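Local coordinates for periplasmic cell division protein (SufI) (Aquifex aeolicus, PDB 6SYY), which is a multicopper oxidase of a hyperthermophile, probably oxidising its substrates at one copper site and passing the electrons to a three-copper cluster where oxygen is reduced, at residues A[272-280]-A[299-310]. Residues are numbered along the deposited sequence; the frame is centred on the assembly and turned at random.
Sequences MRFWVIGVE and ERIDILVDFRDA
Ile-277 lies across Leu-304 at about a right angle, its CG2 3.7 Å from Leu-304 CG. With CG1 between the backbone N and the carbonyl carbon (chi1 61°), CG2 and CD1 both reach that leucine. The antiparallel pairing is offset by one residue at a classic beta bulge, where Ile-277 N (2.8 Å) and Gly-278 N (3.2 Å) both donate to Asp-302 O from the same face of its carbonyl plane. Trp-275 presents its ring edge, through CE3, to Leu-304 O, and its CZ3 rests 4.0 Å from Asp-306 CB. Arg-308 grips the Asp-306 carboxylate side-on, NE bonding to OD1 at 2.8 Å and NH2 to OD2, while Arg-308 N closes an Asx turn on OD1. Replacing Asp-306 with an alanine would probably leave the Arg-308 guanidinium without this charge partner and the turn without its acceptor. At the far end Glu-280 CB sits 3.3 Å above one face of the Arg-300 guanidinium, whose NE bonds to Thr-155 O and whose NH1 forms a salt bridge with Asp-479. Lys-478 bridges Glu-280 and Glu-299, probably easing their mutual repulsion. In this cupredoxin-like domain, apolar packing thus lies between charged ends, beside buried Asp-302, salt-bridged to Arg-249, and Arg-300 brings one end beside the copper ligand His-120.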
loop_
_atom_site.group_PDB
_atom_site.type_symbol
_atom_site.label_atom_id
_atom_site.label_comp_id
_atom_site.label_asym_id
_atom_site.label_seq_id
_atom_site.Cartn_x
_atom_site.Cartn_y
_atom_site.Cartn_z
ATOM N N MET A 272 17.897 14.672 -8.298
ATOM C CA MET A 272 16.869 15.503 -8.905
ATOM C C MET A 272 15.752 15.783 -7.906
ATOM O O MET A 272 15.429 14.955 -7.051
ATOM C CB MET A 272 16.301 14.830 -10.156
ATOM C CG MET A 272 15.266 15.663 -10.892
ATOM S SD MET A 272 14.743 14.885 -12.420
ATOM C CE MET A 272 16.313 14.766 -13.243
ATOM N N ARG A 273 15.167 16.972 -8.013
ATOM C CA ARG A 273 14.011 17.304 -7.198
ATOM C C ARG A 273 12.746 16.647 -7.745
ATOM O O ARG A 273 12.634 16.347 -8.938
ATOM C CB ARG A 273 13.814 18.819 -7.127
ATOM C CG ARG A 273 13.643 19.532 -8.470
ATOM C CD ARG A 273 12.811 20.792 -8.262
ATOM N NE ARG A 273 12.958 21.834 -9.276
ATOM C CZ ARG A 273 12.537 21.734 -10.532
ATOM N NH1 ARG A 273 11.974 20.616 -10.963
ATOM N NH2 ARG A 273 12.688 22.747 -11.366
ATOM N N PHE A 274 11.795 16.420 -6.848
ATOM C CA PHE A 274 10.454 15.976 -7.205
ATOM C C PHE A 274 9.532 16.335 -6.046
ATOM O O PHE A 274 9.978 16.837 -5.009
ATOM C CB PHE A 274 10.418 14.481 -7.551
ATOM C CG PHE A 274 10.905 13.583 -6.454
ATOM C CD1 PHE A 274 10.005 12.881 -5.666
ATOM C CD2 PHE A 274 12.264 13.421 -6.220
ATOM C CE1 PHE A 274 10.445 12.042 -4.657
ATOM C CE2 PHE A 274 12.713 12.581 -5.211
ATOM C CZ PHE A 274 11.799 11.892 -4.428
ATOM N N TRP A 275 8.236 16.084 -6.228
ATOM C CA TRP A 275 7.225 16.555 -5.290
ATOM C C TRP A 275 6.328 15.417 -4.834
ATOM O O TRP A 275 5.762 14.699 -5.661
ATOM C CB TRP A 275 6.365 17.649 -5.916
ATOM C CG TRP A 275 7.119 18.886 -6.238
ATOM C CD1 TRP A 275 7.192 20.019 -5.484
ATOM C CD2 TRP A 275 7.911 19.126 -7.404
ATOM N NE1 TRP A 275 7.981 20.953 -6.109
ATOM C CE2 TRP A 275 8.437 20.428 -7.290
ATOM C CE3 TRP A 275 8.233 18.362 -8.531
ATOM C CZ2 TRP A 275 9.260 20.987 -8.261
ATOM C CZ3 TRP A 275 9.048 18.918 -9.494
ATOM C CH2 TRP A 275 9.549 20.220 -9.354
ATOM N N VAL A 276 6.188 15.271 -3.518
ATOM C CA VAL A 276 5.134 14.429 -2.967
ATOM C C VAL A 276 3.818 15.175 -3.116
ATOM O O VAL A 276 3.682 16.314 -2.655
ATOM C CB VAL A 276 5.409 14.087 -1.497
ATOM C CG1 VAL A 276 4.257 13.272 -0.917
ATOM C CG2 VAL A 276 6.720 13.342 -1.362
ATOM N N ILE A 277 2.848 14.549 -3.772
ATOM C CA ILE A 277 1.528 15.151 -3.892
ATOM C C ILE A 277 0.440 14.347 -3.197
ATOM O O ILE A 277 -0.637 14.904 -2.921
ATOM C CB ILE A 277 1.151 15.394 -5.368
ATOM C CG1 ILE A 277 1.105 14.072 -6.140
ATOM C CG2 ILE A 277 2.110 16.400 -6.001
ATOM C CD1 ILE A 277 0.301 14.146 -7.426
ATOM N N GLY A 278 0.669 13.078 -2.880
ATOM C CA GLY A 278 -0.367 12.281 -2.255
ATOM C C GLY A 278 0.216 11.140 -1.459
ATOM O O GLY A 278 1.353 10.710 -1.684
ATOM N N VAL A 279 -0.583 10.659 -0.508
ATOM C CA VAL A 279 -0.237 9.490 0.292
ATOM C C VAL A 279 -1.406 8.513 0.239
ATOM O O VAL A 279 -2.286 8.637 -0.620
ATOM C CB VAL A 279 0.114 9.886 1.739
ATOM C CG1 VAL A 279 1.433 10.651 1.771
ATOM C CG2 VAL A 279 -0.992 10.729 2.335
ATOM N N GLU A 280 -1.430 7.543 1.158
ATOM C CA GLU A 280 -2.420 6.471 1.080
ATOM C C GLU A 280 -3.843 7.016 1.060
ATOM O O GLU A 280 -4.700 6.505 0.328
ATOM C CB GLU A 280 -2.251 5.505 2.252
ATOM C CG GLU A 280 -0.865 4.923 2.386
ATOM C CD GLU A 280 0.033 5.789 3.232
ATOM O OE1 GLU A 280 -0.256 5.936 4.438
ATOM O OE2 GLU A 280 1.017 6.334 2.690
ATOM N N GLU A 299 2.500 1.415 2.354
ATOM C CA GLU A 299 2.443 2.828 2.019
ATOM C C GLU A 299 2.292 3.014 0.513
ATOM O O GLU A 299 2.698 2.166 -0.290
ATOM C CB GLU A 299 3.696 3.556 2.505
ATOM C CG GLU A 299 3.753 3.784 4.010
ATOM C CD GLU A 299 4.878 4.725 4.414
ATOM O OE1 GLU A 299 6.038 4.481 4.015
ATOM O OE2 GLU A 299 4.602 5.718 5.122
ATOM N N ARG A 300 1.682 4.136 0.136
ATOM C CA ARG A 300 1.617 4.568 -1.252
ATOM C C ARG A 300 1.946 6.052 -1.294
ATOM O O ARG A 300 1.343 6.842 -0.562
ATOM C CB ARG A 300 0.237 4.301 -1.874
ATOM C CG ARG A 300 -0.085 2.825 -2.114
ATOM C CD ARG A 300 -0.904 2.252 -0.978
ATOM N NE ARG A 300 -2.183 2.945 -0.847
ATOM C CZ ARG A 300 -2.983 2.840 0.208
ATOM N NH1 ARG A 300 -2.629 2.073 1.233
ATOM N NH2 ARG A 300 -4.131 3.509 0.244
ATOM N N ILE A 301 2.909 6.422 -2.133
ATOM C CA ILE A 301 3.342 7.808 -2.282
ATOM C C ILE A 301 3.129 8.207 -3.737
ATOM O O ILE A 301 3.682 7.575 -4.646
ATOM C CB ILE A 301 4.812 7.995 -1.871
ATOM C CG1 ILE A 301 5.087 7.333 -0.520
ATOM C CG2 ILE A 301 5.172 9.478 -1.815
ATOM C CD1 ILE A 301 4.313 7.941 0.638
ATOM N N ASP A 302 2.313 9.236 -3.957
ATOM C CA ASP A 302 2.156 9.839 -5.275
ATOM C C ASP A 302 3.148 10.987 -5.419
ATOM O O ASP A 302 3.172 11.899 -4.583
ATOM C CB ASP A 302 0.731 10.357 -5.480
ATOM C CG ASP A 302 -0.282 9.241 -5.666
ATOM O OD1 ASP A 302 -0.301 8.302 -4.843
ATOM O OD2 ASP A 302 -1.072 9.316 -6.632
ATOM N N ILE A 303 3.962 10.943 -6.472
ATOM C CA ILE A 303 4.950 11.984 -6.715
ATOM C C ILE A 303 4.775 12.557 -8.113
ATOM O O ILE A 303 4.275 11.891 -9.025
ATOM C CB ILE A 303 6.401 11.483 -6.534
ATOM C CG1 ILE A 303 6.735 10.410 -7.577
ATOM C CG2 ILE A 303 6.626 10.999 -5.100
ATOM C CD1 ILE A 303 8.213 10.065 -7.658
ATOM N N LEU A 304 5.186 13.815 -8.264
ATOM C CA LEU A 304 5.338 14.471 -9.556
ATOM C C LEU A 304 6.822 14.646 -9.835
ATOM O O LEU A 304 7.567 15.122 -8.972
ATOM C CB LEU A 304 4.642 15.836 -9.587
ATOM C CG LEU A 304 3.113 15.928 -9.547
ATOM C CD1 LEU A 304 2.676 17.384 -9.566
ATOM C CD2 LEU A 304 2.469 15.158 -10.693
ATOM N N VAL A 305 7.250 14.251 -11.028
ATOM C CA VAL A 305 8.635 14.394 -11.460
ATOM C C VAL A 305 8.628 15.205 -12.746
ATOM O O VAL A 305 7.962 14.829 -13.719
ATOM C CB VAL A 305 9.319 13.035 -11.669
ATOM C CG1 VAL A 305 10.777 13.234 -12.041
ATOM C CG2 VAL A 305 9.204 12.189 -10.417
ATOM N N ASP A 306 9.358 16.317 -12.750
ATOM C CA ASP A 306 9.405 17.204 -13.909
ATOM C C ASP A 306 10.668 16.866 -14.689
ATOM O O ASP A 306 11.752 17.376 -14.409
ATOM C CB ASP A 306 9.368 18.665 -13.481
ATOM C CG ASP A 306 9.065 19.601 -14.638
ATOM O OD1 ASP A 306 9.241 19.183 -15.799
ATOM O OD2 ASP A 306 8.653 20.753 -14.391
ATOM N N PHE A 307 10.523 15.999 -15.686
ATOM C CA PHE A 307 11.680 15.627 -16.486
ATOM C C PHE A 307 12.149 16.747 -17.409
ATOM O O PHE A 307 13.160 16.571 -18.098
ATOM C CB PHE A 307 11.379 14.357 -17.287
ATOM C CG PHE A 307 11.362 13.111 -16.450
ATOM C CD1 PHE A 307 12.544 12.568 -15.969
ATOM C CD2 PHE A 307 10.164 12.482 -16.135
ATOM C CE1 PHE A 307 12.533 11.417 -15.187
ATOM C CE2 PHE A 307 10.146 11.332 -15.352
ATOM C CZ PHE A 307 11.331 10.801 -14.876
ATOM N N ARG A 308 11.462 17.894 -17.437
ATOM C CA ARG A 308 12.028 19.067 -18.095
ATOM C C ARG A 308 13.283 19.564 -17.388
ATOM O O ARG A 308 14.060 20.314 -17.988
ATOM C CB ARG A 308 10.994 20.190 -18.173
ATOM C CG ARG A 308 9.796 19.859 -19.036
ATOM C CD ARG A 308 8.729 20.940 -18.975
ATOM N NE ARG A 308 8.138 21.054 -17.643
ATOM C CZ ARG A 308 7.151 21.890 -17.334
ATOM N NH1 ARG A 308 6.637 22.685 -18.264
ATOM N NH2 ARG A 308 6.676 21.931 -16.096
ATOM N N ASP A 309 13.493 19.168 -16.125
ATOM C CA ASP A 309 14.767 19.431 -15.459
ATOM C C ASP A 309 15.925 18.793 -16.203
ATOM O O ASP A 309 17.056 19.287 -16.134
ATOM C CB ASP A 309 14.750 18.896 -14.026
ATOM C CG ASP A 309 13.794 19.637 -13.130
ATOM O OD1 ASP A 309 13.160 20.605 -13.598
ATOM O OD2 ASP A 309 13.679 19.254 -11.948
ATOM N N ALA A 310 15.669 17.691 -16.891
ATOM C CA ALA A 310 16.692 16.911 -17.566
ATOM C C ALA A 310 16.805 17.321 -19.030
ATOM O O ALA A 310 15.910 17.946 -19.602
ATOM C CB ALA A 310 16.374 15.415 -17.457
HETATM O O HOH W 1 11.768 16.941 -11.119
HETATM O O HOH W 2 -2.743 8.603 -3.481
#